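Local coordinates for protein AlyGC (PDB 5GKD) that degrades alginate as a calcium-containing lyase of polysaccharide lyase family 6, probably cutting the chain by beta-elimination, at residues L3-P8 and D12-K17; I111-N116 and M539-R544; T315-E320 and G396-E401; V518-A523 and N529-T534. All blocks are in the same frame, centred on the assembly; numbering follows the deposited sequence.

Contact 1 of 4, residues L3-P8 and D12-K17; sequences LLVKTP and DQALKK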
loop_
_atom_site.group_PDB
_atom_site.type_symbol
_atom_site.label_atom_id
_atom_site.label_comp_id
_atom_site.label_asym_id
_atom_site.label_seq_id
_atom_site.Cartn_x
_atom_site.Cartn_y
_atom_site.Cartn_z
ATOM N N LEU A 3 35.248 32.304 4.240
ATOM C CA LEU A 3 33.931 32.930 4.366
ATOM C C LEU A 3 33.032 32.002 5.194
ATOM O O LEU A 3 32.324 31.147 4.652
ATOM C CB LEU A 3 33.328 33.211 2.976
ATOM C CG LEU A 3 33.901 34.303 2.040
ATOM C CD1 LEU A 3 35.377 34.165 1.798
ATOM C CD2 LEU A 3 33.200 34.293 0.692
ATOM N N LEU A 4 33.073 32.174 6.509
ATOM C CA LEU A 4 32.246 31.392 7.420
ATOM C C LEU A 4 30.791 31.835 7.305
ATOM O O LEU A 4 30.499 33.032 7.361
ATOM C CB LEU A 4 32.743 31.589 8.856
ATOM C CG LEU A 4 32.676 30.494 9.928
ATOM C CD1 LEU A 4 32.368 31.098 11.298
ATOM C CD2 LEU A 4 31.719 29.376 9.586
ATOM N N VAL A 5 29.876 30.874 7.152
ATOM C CA VAL A 5 28.447 31.163 7.038
ATOM C C VAL A 5 27.663 30.238 7.962
ATOM O O VAL A 5 28.034 29.079 8.171
ATOM C CB VAL A 5 27.953 31.030 5.586
ATOM C CG1 VAL A 5 28.651 32.051 4.711
ATOM C CG2 VAL A 5 28.162 29.608 5.053
ATOM N N LYS A 6 26.577 30.756 8.529
ATOM C CA LYS A 6 25.810 30.013 9.515
ATOM C C LYS A 6 24.347 29.839 9.141
ATOM O O LYS A 6 23.604 29.237 9.922
ATOM C CB LYS A 6 25.910 30.696 10.892
ATOM C CG LYS A 6 27.328 30.763 11.459
ATOM C CD LYS A 6 27.410 31.525 12.766
ATOM C CE LYS A 6 28.853 31.600 13.275
ATOM N NZ LYS A 6 28.955 32.459 14.492
ATOM N N THR A 7 23.908 30.341 7.993
ATOM C CA THR A 7 22.541 30.183 7.518
ATOM C C THR A 7 22.547 30.015 6.006
ATOM O O THR A 7 23.507 30.402 5.340
ATOM C CB THR A 7 21.645 31.385 7.863
ATOM O OG1 THR A 7 22.159 32.559 7.226
ATOM C CG2 THR A 7 21.555 31.607 9.352
ATOM N N PRO A 8 21.487 29.447 5.437
ATOM C CA PRO A 8 21.415 29.398 3.969
ATOM C C PRO A 8 21.485 30.771 3.319
ATOM O O PRO A 8 22.089 30.913 2.255
ATOM C CB PRO A 8 20.075 28.697 3.709
ATOM C CG PRO A 8 19.894 27.838 4.878
ATOM C CD PRO A 8 20.453 28.610 6.060
ATOM N N ASP A 12 24.119 32.101 0.611
ATOM C CA ASP A 12 23.840 32.790 -0.646
ATOM C C ASP A 12 24.730 34.009 -0.813
ATOM O O ASP A 12 25.263 34.260 -1.901
ATOM C CB ASP A 12 22.368 33.230 -0.718
ATOM C CG ASP A 12 21.396 32.061 -0.844
ATOM O OD1 ASP A 12 21.789 30.981 -1.337
ATOM O OD2 ASP A 12 20.228 32.239 -0.451
ATOM N N GLN A 13 24.888 34.789 0.260
ATOM C CA GLN A 13 25.631 36.038 0.151
ATOM C C GLN A 13 27.120 35.776 0.015
ATOM O O GLN A 13 27.800 36.458 -0.753
ATOM C CB GLN A 13 25.327 36.945 1.347
ATOM C CG GLN A 13 23.905 37.532 1.313
ATOM C CD GLN A 13 23.138 37.451 2.657
ATOM O OE1 GLN A 13 23.710 37.571 3.741
ATOM N NE2 GLN A 13 21.841 37.255 2.565
ATOM N N ALA A 14 27.640 34.775 0.725
ATOM C CA ALA A 14 29.041 34.415 0.537
ATOM C C ALA A 14 29.302 33.933 -0.887
ATOM O O ALA A 14 30.308 34.306 -1.493
ATOM C CB ALA A 14 29.460 33.347 1.544
ATOM N N LEU A 15 28.399 33.112 -1.440
ATOM C CA LEU A 15 28.586 32.604 -2.796
ATOM C C LEU A 15 28.661 33.745 -3.801
ATOM O O LEU A 15 29.438 33.691 -4.752
ATOM C CB LEU A 15 27.454 31.644 -3.171
ATOM C CG LEU A 15 27.552 30.990 -4.558
ATOM C CD1 LEU A 15 28.725 30.036 -4.603
ATOM C CD2 LEU A 15 26.268 30.278 -4.971
ATOM N N LYS A 16 27.858 34.789 -3.599
ATOM C CA LYS A 16 27.880 35.933 -4.501
ATOM C C LYS A 16 29.236 36.630 -4.480
ATOM O O LYS A 16 29.717 37.085 -5.519
ATOM C CB LYS A 16 26.766 36.908 -4.121
ATOM C CG LYS A 16 26.464 37.946 -5.174
ATOM C CD LYS A 16 25.257 38.776 -4.781
ATOM C CE LYS A 16 24.927 39.802 -5.858
ATOM N NZ LYS A 16 23.679 40.551 -5.546
ATOM N N LYS A 17 29.870 36.696 -3.309
ATOM C CA LYS A 17 31.147 37.370 -3.112
ATOM C C LYS A 17 32.357 36.503 -3.432
ATOM O O LYS A 17 33.458 37.038 -3.577
ATOM C CB LYS A 17 31.285 37.810 -1.655
ATOM C CG LYS A 17 30.522 39.051 -1.275
ATOM C CD LYS A 17 30.464 39.155 0.242
ATOM C CE LYS A 17 31.854 39.055 0.864
ATOM N NZ LYS A 17 32.910 39.781 0.105
#
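L3 and A14 bring strand and helix together with their CA atoms 6.4 Å apart, while P8 CA lies 6.2 Å from D12 CA, where the chain has already entered the first turn of the helix. Between these ends A14 makes the packing contact. Its methyl group points at the strand and is met by V5 CG1 at 3.5 Å from A14 CB, and by the end of L3, whose CD2 is 4.0 Å from A14 CB. L3 has CG anti to its carbonyl carbon (chi1 -70°), which carries CD2 across to the helix, where it also reaches the backbone, 3.6 Å from A14 O. This is the N-terminal end of the parallel beta-helix: strand 2-5 runs parallel to strand 23-26, and helix 8-17 covers the end of the coil, as in other members of the pectate lyase-like clan. On the far side of the helix L15 packs on I24, F38 and A40. T7 is the N-cap, its OG1 accepting from A10 N. One turn on, D12 N gives P8 O a helical hydrogen bond of 2.9 Å, and the carboxylate of D12 lies beside that same carbonyl oxygen.

Contact 2 of 4, residues I111-N116 and M539-R544; sequences IDNFSN and MQRNYR
Q540 reaches across to the backbone of S115 and N116, and this is where the two segments pack closely. Its CG is anti to the backbone N (chi1 -172°), and the extended chain lays CG 3.3 Å from N116 O and carries NE2 on to S115 O, to which it gives a weak, bent hydrogen bond (3.0 Å, N-H...O angle 125°). A water fills in at this end, donating to both N116 O and Q540 O. The carbonyls are presented by the chain just past an inverse gamma turn centred on F114. Segment 111-116 leaves a strand of the N-terminal beta-helix and segment 539-544 leads into one of the C-terminal beta-helix, which makes this a bridge between the two domains. The other side is looser and wet. N113 OD1 and R541 NH2 stay 3.8 Å apart, too far for a bond, though their amide and guanidinium planes are only 20° apart; OD1 is instead held by R144 NH1. Another water sits among N113 O, Q540 OE1 and R541 NH2, in plane at the edge of the guanidinium, whose NH2 binds it only weakly. Putting an alanine at Q540 would probably leave S115 O without this weak donor, deprive the water beside R541 of OE1, and open a gap beside N116 O. N113 ND2, meanwhile, makes an almost straight 2.9 Å bond to D112 OD1.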
loop_
_atom_site.group_PDB
_atom_site.type_symbol
_atom_site.label_atom_id
_atom_site.label_comp_id
_atom_site.label_asym_id
_atom_site.label_seq_id
_atom_site.Cartn_x
_atom_site.Cartn_y
_atom_site.Cartn_z
ATOM N N ILE A 111 27.712 10.001 2.784
ATOM C CA ILE A 111 26.272 9.826 2.710
ATOM C C ILE A 111 25.944 8.534 3.438
ATOM O O ILE A 111 26.377 7.454 3.018
ATOM C CB ILE A 111 25.755 9.786 1.268
ATOM C CG1 ILE A 111 26.207 11.038 0.505
ATOM C CG2 ILE A 111 24.232 9.617 1.290
ATOM C CD1 ILE A 111 25.702 11.115 -0.932
ATOM N N ASP A 112 25.176 8.642 4.519
ATOM C CA ASP A 112 24.964 7.543 5.461
ATOM C C ASP A 112 23.465 7.333 5.629
ATOM O O ASP A 112 22.791 8.104 6.325
ATOM C CB ASP A 112 25.635 7.857 6.797
ATOM C CG ASP A 112 25.515 6.734 7.790
ATOM O OD1 ASP A 112 24.812 5.751 7.512
ATOM O OD2 ASP A 112 26.119 6.838 8.870
ATOM N N ASN A 113 22.947 6.300 4.978
ATOM C CA ASN A 113 21.560 5.890 5.145
ATOM C C ASN A 113 20.588 7.040 4.896
ATOM O O ASN A 113 19.564 7.170 5.566
ATOM C CB ASN A 113 21.345 5.275 6.531
ATOM C CG ASN A 113 21.731 3.817 6.557
ATOM O OD1 ASN A 113 20.924 2.953 6.230
ATOM N ND2 ASN A 113 22.987 3.541 6.888
ATOM N N PHE A 114 20.906 7.859 3.900
ATOM C CA PHE A 114 20.101 8.988 3.425
ATOM C C PHE A 114 19.029 8.530 2.434
ATOM O O PHE A 114 18.911 9.061 1.324
ATOM C CB PHE A 114 21.042 10.004 2.783
ATOM C CG PHE A 114 20.567 11.418 2.815
ATOM C CD1 PHE A 114 20.514 12.116 4.012
ATOM C CD2 PHE A 114 20.263 12.080 1.642
ATOM C CE1 PHE A 114 20.123 13.442 4.036
ATOM C CE2 PHE A 114 19.877 13.415 1.650
ATOM C CZ PHE A 114 19.794 14.095 2.854
ATOM N N SER A 115 18.249 7.521 2.817
ATOM C CA SER A 115 17.394 6.812 1.875
ATOM C C SER A 115 15.983 7.368 1.862
ATOM O O SER A 115 15.432 7.722 2.905
ATOM C CB SER A 115 17.310 5.321 2.213
ATOM O OG SER A 115 18.554 4.712 2.072
ATOM N N ASN A 116 15.403 7.422 0.676
ATOM C CA ASN A 116 13.981 7.691 0.552
ATOM C C ASN A 116 13.179 6.761 1.464
ATOM O O ASN A 116 13.540 5.604 1.621
ATOM C CB ASN A 116 13.546 7.502 -0.899
ATOM C CG ASN A 116 12.205 8.099 -1.176
ATOM O OD1 ASN A 116 11.168 7.499 -0.873
ATOM N ND2 ASN A 116 12.207 9.312 -1.753
ATOM N N MET A 539 7.638 0.198 3.439
ATOM C CA MET A 539 8.802 0.219 4.312
ATOM C C MET A 539 10.025 0.773 3.596
ATOM O O MET A 539 10.121 0.763 2.370
ATOM C CB MET A 539 9.107 -1.178 4.846
ATOM C CG MET A 539 7.969 -1.793 5.633
ATOM S SD MET A 539 8.339 -3.442 6.247
ATOM C CE MET A 539 9.620 -3.096 7.431
ATOM N N GLN A 540 10.973 1.247 4.395
ATOM C CA GLN A 540 12.231 1.806 3.925
ATOM C C GLN A 540 13.349 0.784 3.893
ATOM O O GLN A 540 14.368 1.016 3.245
ATOM C CB GLN A 540 12.640 2.971 4.841
ATOM C CG GLN A 540 13.830 3.773 4.360
ATOM C CD GLN A 540 14.438 4.631 5.446
ATOM O OE1 GLN A 540 14.825 4.126 6.499
ATOM N NE2 GLN A 540 14.541 5.938 5.194
ATOM N N ARG A 541 13.151 -0.357 4.531
ATOM C CA ARG A 541 14.224 -1.213 5.000
ATOM C C ARG A 541 13.740 -2.654 4.908
ATOM O O ARG A 541 12.538 -2.911 5.005
ATOM C CB ARG A 541 14.534 -0.804 6.443
ATOM C CG ARG A 541 15.783 -1.255 7.061
ATOM C CD ARG A 541 15.915 -0.516 8.355
ATOM N NE ARG A 541 16.280 0.875 8.115
ATOM C CZ ARG A 541 17.452 1.399 8.454
ATOM N NH1 ARG A 541 18.359 0.652 9.065
ATOM N NH2 ARG A 541 17.717 2.671 8.199
ATOM N N ASN A 542 14.665 -3.591 4.722
ATOM C CA ASN A 542 14.304 -5.007 4.769
ATOM C C ASN A 542 14.095 -5.456 6.225
ATOM O O ASN A 542 14.377 -4.724 7.171
ATOM C CB ASN A 542 15.384 -5.873 4.106
ATOM C CG ASN A 542 15.660 -5.479 2.658
ATOM O OD1 ASN A 542 14.824 -4.873 1.996
ATOM N ND2 ASN A 542 16.832 -5.839 2.162
ATOM N N TYR A 543 13.615 -6.685 6.410
ATOM C CA TYR A 543 13.428 -7.222 7.755
ATOM C C TYR A 543 13.778 -8.705 7.766
ATOM O O TYR A 543 13.851 -9.352 6.726
ATOM C CB TYR A 543 11.985 -7.002 8.276
ATOM C CG TYR A 543 10.959 -7.796 7.520
ATOM C CD1 TYR A 543 10.463 -7.349 6.300
ATOM C CD2 TYR A 543 10.515 -9.008 7.999
ATOM C CE1 TYR A 543 9.544 -8.087 5.595
ATOM C CE2 TYR A 543 9.579 -9.749 7.302
ATOM C CZ TYR A 543 9.105 -9.290 6.099
ATOM O OH TYR A 543 8.195 -10.048 5.410
ATOM N N ARG A 544 13.977 -9.236 8.973
ATOM C CA ARG A 544 14.252 -10.643 9.220
ATOM C C ARG A 544 13.198 -11.214 10.166
ATOM O O ARG A 544 12.809 -10.566 11.140
ATOM C CB ARG A 544 15.654 -10.834 9.833
ATOM C CG ARG A 544 16.809 -10.478 8.917
ATOM C CD ARG A 544 18.114 -10.304 9.673
ATOM N NE ARG A 544 18.199 -9.004 10.333
ATOM C CZ ARG A 544 18.864 -8.786 11.463
ATOM N NH1 ARG A 544 19.499 -9.787 12.059
ATOM N NH2 ARG A 544 18.878 -7.582 12.005
HETATM O O HOH W 1 17.460 5.396 7.091
HETATM O O HOH W 2 14.218 2.729 0.875
#

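Contact 3 of 4, residues T315-E320 and G396-E401; sequences TLVNVE and GLLYPE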
loop_
_atom_site.group_PDB
_atom_site.type_symbol
_atom_site.label_atom_id
_atom_site.label_comp_id
_atom_site.label_asym_id
_atom_site.label_seq_id
_atom_site.Cartn_x
_atom_site.Cartn_y
_atom_site.Cartn_z
ATOM N N THR A 315 43.846 -14.781 -11.950
ATOM C CA THR A 315 43.976 -15.863 -10.988
ATOM C C THR A 315 42.607 -16.157 -10.406
ATOM O O THR A 315 41.913 -15.245 -9.956
ATOM C CB THR A 315 44.953 -15.501 -9.875
ATOM O OG1 THR A 315 46.273 -15.439 -10.415
ATOM C CG2 THR A 315 44.877 -16.539 -8.755
ATOM N N LEU A 316 42.210 -17.421 -10.423
ATOM C CA LEU A 316 40.900 -17.816 -9.927
ATOM C C LEU A 316 41.098 -18.948 -8.932
ATOM O O LEU A 316 41.400 -20.080 -9.327
ATOM C CB LEU A 316 39.976 -18.226 -11.076
ATOM C CG LEU A 316 39.641 -17.106 -12.071
ATOM C CD1 LEU A 316 40.588 -17.078 -13.237
ATOM C CD2 LEU A 316 38.191 -17.205 -12.582
ATOM N N VAL A 317 40.929 -18.643 -7.647
ATOM C CA VAL A 317 41.109 -19.609 -6.571
ATOM C C VAL A 317 39.750 -19.923 -5.970
ATOM O O VAL A 317 39.048 -19.015 -5.503
ATOM C CB VAL A 317 42.058 -19.080 -5.488
ATOM C CG1 VAL A 317 42.259 -20.126 -4.415
ATOM C CG2 VAL A 317 43.360 -18.675 -6.078
ATOM N N ASN A 318 39.398 -21.211 -5.946
ATOM C CA ASN A 318 38.119 -21.683 -5.408
ATOM C C ASN A 318 36.954 -20.840 -5.930
ATOM O O ASN A 318 36.080 -20.406 -5.178
ATOM C CB ASN A 318 38.142 -21.714 -3.880
ATOM C CG ASN A 318 39.161 -22.711 -3.339
ATOM O OD1 ASN A 318 39.557 -23.633 -4.037
ATOM N ND2 ASN A 318 39.590 -22.524 -2.102
ATOM N N VAL A 319 36.965 -20.575 -7.231
ATOM C CA VAL A 319 35.848 -19.926 -7.902
ATOM C C VAL A 319 34.959 -21.057 -8.391
ATOM O O VAL A 319 35.385 -21.886 -9.196
ATOM C CB VAL A 319 36.322 -19.014 -9.039
ATOM C CG1 VAL A 319 35.153 -18.516 -9.867
ATOM C CG2 VAL A 319 37.082 -17.825 -8.454
ATOM N N GLU A 320 33.745 -21.138 -7.850
ATOM C CA GLU A 320 32.953 -22.337 -8.076
ATOM C C GLU A 320 32.429 -22.413 -9.502
ATOM O O GLU A 320 32.295 -23.513 -10.037
ATOM C CB GLU A 320 31.817 -22.414 -7.059
ATOM C CG GLU A 320 32.358 -22.481 -5.631
ATOM C CD GLU A 320 31.298 -22.652 -4.556
ATOM O OE1 GLU A 320 30.102 -22.841 -4.880
ATOM O OE2 GLU A 320 31.681 -22.605 -3.366
ATOM N N GLY A 396 48.379 -10.000 0.645
ATOM C CA GLY A 396 47.139 -10.704 0.891
ATOM C C GLY A 396 46.675 -11.652 -0.198
ATOM O O GLY A 396 45.591 -12.227 -0.061
ATOM N N LEU A 397 47.442 -11.844 -1.266
ATOM C CA LEU A 397 46.992 -12.656 -2.385
ATOM C C LEU A 397 47.759 -13.973 -2.474
ATOM O O LEU A 397 48.944 -14.050 -2.132
ATOM C CB LEU A 397 47.134 -11.895 -3.699
ATOM C CG LEU A 397 46.492 -10.511 -3.795
ATOM C CD1 LEU A 397 46.729 -9.942 -5.176
ATOM C CD2 LEU A 397 45.011 -10.576 -3.479
ATOM N N LEU A 398 47.068 -14.999 -2.977
ATOM C CA LEU A 398 47.648 -16.324 -3.160
ATOM C C LEU A 398 48.419 -16.418 -4.469
ATOM O O LEU A 398 47.945 -15.970 -5.518
ATOM C CB LEU A 398 46.549 -17.388 -3.143
ATOM C CG LEU A 398 45.856 -17.632 -1.809
ATOM C CD1 LEU A 398 44.624 -18.499 -2.015
ATOM C CD2 LEU A 398 46.825 -18.289 -0.844
ATOM N N TYR A 399 49.599 -17.030 -4.408
ATOM C CA TYR A 399 50.448 -17.293 -5.560
ATOM C C TYR A 399 50.979 -18.718 -5.521
ATOM O O TYR A 399 51.208 -19.271 -4.442
ATOM C CB TYR A 399 51.634 -16.320 -5.606
ATOM C CG TYR A 399 51.228 -14.891 -5.846
ATOM C CD1 TYR A 399 50.885 -14.058 -4.786
ATOM C CD2 TYR A 399 51.192 -14.373 -7.127
ATOM C CE1 TYR A 399 50.515 -12.740 -4.998
ATOM C CE2 TYR A 399 50.820 -13.072 -7.352
ATOM C CZ TYR A 399 50.478 -12.256 -6.289
ATOM O OH TYR A 399 50.111 -10.958 -6.546
ATOM N N PRO A 400 51.187 -19.339 -6.680
ATOM C CA PRO A 400 51.918 -20.611 -6.715
ATOM C C PRO A 400 53.261 -20.486 -6.006
ATOM O O PRO A 400 53.953 -19.475 -6.128
ATOM C CB PRO A 400 52.112 -20.874 -8.214
ATOM C CG PRO A 400 51.095 -20.026 -8.910
ATOM C CD PRO A 400 50.918 -18.814 -8.032
ATOM N N GLU A 401 53.618 -21.522 -5.242
ATOM C CA GLU A 401 54.949 -21.576 -4.640
ATOM C C GLU A 401 56.037 -21.507 -5.700
ATOM O O GLU A 401 57.074 -20.872 -5.494
ATOM C CB GLU A 401 55.123 -22.850 -3.814
ATOM C CG GLU A 401 54.157 -22.975 -2.662
ATOM C CD GLU A 401 54.653 -23.832 -1.534
ATOM O OE1 GLU A 401 55.326 -24.856 -1.779
ATOM O OE2 GLU A 401 54.333 -23.505 -0.374
HETATM O O HOH W 3 48.023 -16.205 -8.315
#
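V317 and L398 form a small apolar contact between a strand of the N-terminal parallel beta-helix and a short antiparallel strand pair packed against it. Strand 310-317 belongs to the stacked coils, with strand 271-278 as one neighbour and strand 339-347 as the other. Strand 398-400 belongs elsewhere: it pairs antiparallel with strand 390-392, later in the chain. No backbone hydrogen bond joins the two segments, and V317 CA and L398 CA are 8.1 Å apart, so side chains and a water have to span the distance. V317 CG1 and L398 CD1 touch at 3.7 Å, the two side chains lying roughly perpendicular. The valine offers the branch that lies anti to its backbone N (chi1 -178°), and the leucine meets it with a single methyl group. M390 of the partner strand lies against both of them, and L398 also rests on E278 and R392, so the pair is one part of a wider patch. L398 N is tied to Y276 OH, which fixes the leucine backbone to the neighbouring coil as well. T315 stands two residues before V317 and points to the same segment. Its methyl carbon CG2 is only loosely near L398 O, at 4.5 Å, and the hydroxyl makes the polar links. T315 OG1 accepts from V410 N and also meets a water at 2.8 Å, and that water donates to L398 O, again at 2.8 Å.

Contact 4 of 4, residues V518-A523 and N529-T534; sequences VDATNA and NTLIRT
V518, A520 and L531 meet inside one coil of the C-terminal parallel beta-helix, where the chain leaves strand 517-519, turns, and goes on through a corner at L531 and I532 into a strand of another face. L531 is the main bridge. Its CG lies anti to the backbone N (chi1 -167°), which sends the fork of the side chain at V518: CD1 and CD2 of L531 are each 4.0 Å from V518 CG1, so the valine methyl faces the fork. The valine and leucine run side by side but point opposite ways. A520 CB comes in more loosely, 4.3 Å from L531 CD1. F552, L555 and P497 from neighbouring coils also touch L531, and Y561 packs on A520, A523, N529 and L531 together.

The turn itself is type I, from A520 to A523, closed by A523 N to A520 O. D519 braces its start: OD1 takes T521 N as an Asx turn, from above the carboxylate plane. Through its own syn lone pair D519 OD1 also accepts from T521 OG1 at 2.6 Å, and N554 ND2 of strand 551-555 binds the same oxygen. At the other end N529 ND2 lies 3.7 Å from A523 CB but gives its hydrogen bond to P524 O, while N529 OD1 pairs with S500 OG.

No hydrogen bond joins the two segments directly: the contact across the coil is mostly apolar, and the buried amide of N529 can sit beside this hydrocarbon core because P524 O and S500 OG satisfy it.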
loop_
_atom_site.group_PDB
_atom_site.type_symbol
_atom_site.label_atom_id
_atom_site.label_comp_id
_atom_site.label_asym_id
_atom_site.label_seq_id
_atom_site.Cartn_x
_atom_site.Cartn_y
_atom_site.Cartn_z
ATOM N N VAL A 518 0.864 -19.529 20.875
ATOM C CA VAL A 518 -0.137 -18.524 20.552
ATOM C C VAL A 518 -1.454 -19.225 20.307
ATOM O O VAL A 518 -1.550 -20.086 19.426
ATOM C CB VAL A 518 0.244 -17.665 19.334
ATOM C CG1 VAL A 518 -0.889 -16.681 19.027
ATOM C CG2 VAL A 518 1.526 -16.900 19.578
ATOM N N ASP A 519 -2.465 -18.846 21.079
ATOM C CA ASP A 519 -3.841 -19.274 20.887
ATOM C C ASP A 519 -4.629 -18.028 20.510
ATOM O O ASP A 519 -4.833 -17.144 21.345
ATOM C CB ASP A 519 -4.376 -19.937 22.160
ATOM C CG ASP A 519 -5.842 -20.308 22.071
ATOM O OD1 ASP A 519 -6.451 -20.191 20.991
ATOM O OD2 ASP A 519 -6.402 -20.724 23.109
ATOM N N ALA A 520 -5.061 -17.957 19.251
ATOM C CA ALA A 520 -5.779 -16.809 18.713
ATOM C C ALA A 520 -7.291 -16.908 18.892
ATOM O O ALA A 520 -8.033 -16.215 18.187
ATOM C CB ALA A 520 -5.456 -16.636 17.231
ATOM N N THR A 521 -7.758 -17.753 19.815
ATOM C CA THR A 521 -9.190 -17.912 20.071
ATOM C C THR A 521 -9.908 -16.577 20.293
ATOM O O THR A 521 -11.048 -16.396 19.855
ATOM C CB THR A 521 -9.380 -18.832 21.280
ATOM O OG1 THR A 521 -9.021 -20.171 20.913
ATOM C CG2 THR A 521 -10.825 -18.783 21.808
ATOM N N ASN A 522 -9.255 -15.621 20.947
ATOM C CA ASN A 522 -9.916 -14.397 21.361
ATOM C C ASN A 522 -9.694 -13.224 20.422
ATOM O O ASN A 522 -10.033 -12.094 20.782
ATOM C CB ASN A 522 -9.454 -14.037 22.757
ATOM C CG ASN A 522 -9.675 -15.167 23.712
ATOM O OD1 ASN A 522 -8.782 -15.971 23.965
ATOM N ND2 ASN A 522 -10.891 -15.273 24.203
ATOM N N ALA A 523 -9.129 -13.453 19.243
ATOM C CA ALA A 523 -9.017 -12.386 18.253
ATOM C C ALA A 523 -10.406 -11.876 17.863
ATOM O O ALA A 523 -11.391 -12.589 18.003
ATOM C CB ALA A 523 -8.280 -12.899 17.020
ATOM N N ASN A 529 -8.244 -11.140 9.688
ATOM C CA ASN A 529 -7.227 -10.971 10.713
ATOM C C ASN A 529 -5.877 -11.452 10.192
ATOM O O ASN A 529 -5.790 -12.295 9.301
ATOM C CB ASN A 529 -7.575 -11.749 11.985
ATOM C CG ASN A 529 -8.800 -11.203 12.702
ATOM O OD1 ASN A 529 -9.243 -10.075 12.453
ATOM N ND2 ASN A 529 -9.359 -12.016 13.602
ATOM N N THR A 530 -4.818 -10.926 10.787
ATOM C CA THR A 530 -3.456 -11.243 10.381
ATOM C C THR A 530 -2.633 -11.310 11.654
ATOM O O THR A 530 -2.374 -10.275 12.270
ATOM C CB THR A 530 -2.889 -10.189 9.417
ATOM O OG1 THR A 530 -2.923 -8.907 10.043
ATOM C CG2 THR A 530 -3.692 -10.111 8.128
ATOM N N LEU A 531 -2.221 -12.507 12.051
ATOM C CA LEU A 531 -1.534 -12.641 13.333
ATOM C C LEU A 531 -0.212 -11.887 13.329
ATOM O O LEU A 531 0.084 -11.126 14.256
ATOM C CB LEU A 531 -1.316 -14.114 13.681
ATOM C CG LEU A 531 -0.894 -14.336 15.134
ATOM C CD1 LEU A 531 -2.084 -14.311 16.074
ATOM C CD2 LEU A 531 -0.096 -15.638 15.281
ATOM N N ILE A 532 0.597 -12.078 12.296
ATOM C CA ILE A 532 1.865 -11.373 12.161
ATOM C C ILE A 532 1.927 -10.741 10.776
ATOM O O ILE A 532 1.461 -11.324 9.792
ATOM C CB ILE A 532 3.069 -12.308 12.392
ATOM C CG1 ILE A 532 2.962 -12.992 13.756
ATOM C CG2 ILE A 532 4.388 -11.537 12.266
ATOM C CD1 ILE A 532 4.058 -13.999 14.015
ATOM N N ARG A 533 2.485 -9.537 10.701
ATOM C CA ARG A 533 2.555 -8.827 9.431
ATOM C C ARG A 533 3.588 -7.725 9.550
ATOM O O ARG A 533 3.995 -7.351 10.651
ATOM C CB ARG A 533 1.188 -8.240 9.026
ATOM C CG ARG A 533 0.633 -7.146 9.954
ATOM C CD ARG A 533 -0.636 -6.470 9.390
ATOM N NE ARG A 533 -1.290 -5.644 10.401
ATOM C CZ ARG A 533 -0.890 -4.422 10.752
ATOM N NH1 ARG A 533 0.157 -3.860 10.150
ATOM N NH2 ARG A 533 -1.535 -3.746 11.691
ATOM N N THR A 534 4.019 -7.219 8.396
ATOM C CA THR A 534 4.725 -5.955 8.378
ATOM C C THR A 534 3.732 -4.821 8.575
ATOM O O THR A 534 2.522 -4.994 8.443
ATOM C CB THR A 534 5.483 -5.744 7.057
ATOM O OG1 THR A 534 4.554 -5.565 5.984
ATOM C CG2 THR A 534 6.392 -6.917 6.754
#

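How the contacts relate
The four contacts spread over two parallel beta-helix domains. Contact 1, first along the chain, closes the N-terminal end of the first, and contact 3 lies further along the same stack, with centres about 54 Å apart. Strands 2-5, 105-112 and 310-317, one each from contacts 1, 2 and 3, belong to its run of parallel strands. Contact 4 is in the second domain, its centre about 52 Å from that of contact 3 and across the chain's centre. Contact 2 joins the domains, its segments 423 residues apart, so contacts 3 and 4 fall between them. Only contacts 2 and 4 touch: Y543 CE1 lies 3.6 Å from T534 CG2, linking the domain interface to the second beta-helix.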